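PDB 3DML: thioredoxin-like fold domain-containing protein from Paracoccus denitrificans, which probably acts as a periplasmic thiol-disulfide oxidoreductase of the thioredoxin fold in chemotrophic sulfur oxidation. Local coordinates for residues R35-A38 and E39-Q43. Numbering follows the deposited sequence.
Sequences RWDA and EIAPQ
With CG of Trp36 anti to the backbone N (chi1 -171°), the indole swings forward along the helix, facing the turn 39-43. Ile40 meets one face of it: CB stands 3.6 Å from the centroid of the five-membered ring, 18° off its normal, which defines a CH-pi contact. Because CG2 of Ile40 is also anti to its backbone N, this methyl lies along the NE1-CE2-CZ2 side of the indole, 3.5 Å from Trp36 CZ2 of the six-membered ring. Further along the same face, Ala41 CB lies 3.7 Å from Trp36 CZ3. Helix 31-39 ends here. Trp36 O accepts from Ile40 N at 2.8 Å and, more nearly straight, from Ala41 N at 3.0 Å (N-H...O 169°), so a bond to the fourth residue on is joined by one to the fifth. Pro42, having no N-H, instead sets CD 3.3 Å from Asp37 O. Phe101 and Tyr95 meet the indole edge-to-face, and Arg57 of strand 55-59 pairs with Asp37 OD1. Trp36 thus couples the far end of the helix that begins at the CxxC pair to the aromatic core; two firm N-H bonds satisfy its carbonyl oxygen, while mainly dispersion and CH-pi attraction hold the turn against its ring.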
loop_
_atom_site.group_PDB
_atom_site.type_symbol
_atom_site.label_atom_id
_atom_site.label_comp_id
_atom_site.label_asym_id
_atom_site.label_seq_id
_atom_site.Cartn_x
_atom_site.Cartn_y
_atom_site.Cartn_z
ATOM N N ARG A 35 10.208 -3.611 -8.269
ATOM C CA ARG A 35 9.375 -4.568 -9.007
ATOM C C ARG A 35 7.910 -4.188 -9.033
ATOM O O ARG A 35 7.270 -4.263 -10.071
ATOM C CB ARG A 35 9.492 -5.977 -8.456
ATOM C CG ARG A 35 10.797 -6.650 -8.794
ATOM C CD ARG A 35 10.654 -8.142 -8.442
ATOM N NE ARG A 35 11.936 -8.828 -8.486
ATOM C CZ ARG A 35 12.099 -10.094 -8.125
ATOM N NH1 ARG A 35 11.059 -10.800 -7.701
ATOM N NH2 ARG A 35 13.297 -10.645 -8.192
ATOM N N TRP A 36 7.380 -3.746 -7.902
ATOM C CA TRP A 36 5.974 -3.345 -7.841
ATOM C C TRP A 36 5.755 -2.108 -8.718
ATOM O O TRP A 36 4.739 -2.017 -9.433
ATOM C CB TRP A 36 5.571 -3.007 -6.407
ATOM C CG TRP A 36 4.080 -2.786 -6.245
ATOM C CD1 TRP A 36 3.141 -3.730 -5.995
ATOM C CD2 TRP A 36 3.385 -1.542 -6.333
ATOM N NE1 TRP A 36 1.896 -3.158 -5.897
ATOM C CE2 TRP A 36 2.020 -1.807 -6.092
ATOM C CE3 TRP A 36 3.787 -0.222 -6.570
ATOM C CZ2 TRP A 36 1.044 -0.800 -6.090
ATOM C CZ3 TRP A 36 2.798 0.795 -6.565
ATOM C CH2 TRP A 36 1.448 0.482 -6.343
ATOM N N ASP A 37 6.691 -1.158 -8.624
ATOM C CA ASP A 37 6.655 0.074 -9.454
ATOM C C ASP A 37 6.642 -0.235 -10.953
ATOM O O ASP A 37 5.971 0.445 -11.711
ATOM C CB ASP A 37 7.825 1.025 -9.142
ATOM C CG ASP A 37 7.723 1.679 -7.770
ATOM O OD1 ASP A 37 6.628 1.766 -7.170
ATOM O OD2 ASP A 37 8.778 2.114 -7.271
ATOM N N ALA A 38 7.373 -1.258 -11.380
ATOM C CA ALA A 38 7.393 -1.664 -12.783
ATOM C C ALA A 38 6.171 -2.489 -13.177
ATOM O O ALA A 38 5.700 -2.393 -14.312
ATOM C CB ALA A 38 8.653 -2.459 -13.089
ATOM N N GLU A 39 5.675 -3.321 -12.263
ATOM C CA GLU A 39 4.693 -4.334 -12.621
ATOM C C GLU A 39 3.264 -3.916 -12.345
ATOM O O GLU A 39 2.384 -4.091 -13.204
ATOM C CB GLU A 39 4.978 -5.652 -11.899
ATOM C CG GLU A 39 6.232 -6.307 -12.408
ATOM C CD GLU A 39 6.745 -7.452 -11.561
ATOM O OE1 GLU A 39 6.013 -8.000 -10.686
ATOM O OE2 GLU A 39 7.917 -7.818 -11.808
ATOM N N ILE A 40 3.019 -3.407 -11.140
ATOM C CA ILE A 40 1.665 -3.061 -10.726
ATOM C C ILE A 40 1.377 -1.563 -10.931
ATOM O O ILE A 40 0.307 -1.197 -11.444
ATOM C CB ILE A 40 1.403 -3.427 -9.240
ATOM C CG1 ILE A 40 1.490 -4.953 -8.984
ATOM C CG2 ILE A 40 0.072 -2.845 -8.757
ATOM C CD1 ILE A 40 0.460 -5.751 -9.721
ATOM N N ALA A 41 2.304 -0.704 -10.511
ATOM C CA ALA A 41 2.060 0.753 -10.501
ATOM C C ALA A 41 1.444 1.319 -11.809
ATOM O O ALA A 41 0.503 2.085 -11.748
ATOM C CB ALA A 41 3.332 1.535 -10.126
ATOM N N PRO A 42 1.984 0.945 -12.985
ATOM C CA PRO A 42 1.393 1.489 -14.225
ATOM C C PRO A 42 -0.099 1.110 -14.409
ATOM O O PRO A 42 -0.900 1.951 -14.846
ATOM C CB PRO A 42 2.257 0.866 -15.334
ATOM C CG PRO A 42 3.545 0.397 -14.644
ATOM C CD PRO A 42 3.106 0.019 -13.250
ATOM N N GLN A 43 -0.487 -0.123 -14.064
ATOM C CA GLN A 43 -1.883 -0.564 -14.210
ATOM C C GLN A 43 -2.763 -0.010 -13.106
ATOM O O GLN A 43 -3.956 0.200 -13.295
ATOM C CB GLN A 43 -1.983 -2.101 -14.091
ATOM C CG GLN A 43 -0.951 -2.845 -14.866
ATOM C CD GLN A 43 -1.037 -4.341 -14.628
ATOM O OE1 GLN A 43 -0.305 -4.905 -13.784
ATOM N NE2 GLN A 43 -1.933 -4.998 -15.364
HETATM O O HOH W 1 2.861 -3.316 -15.831
#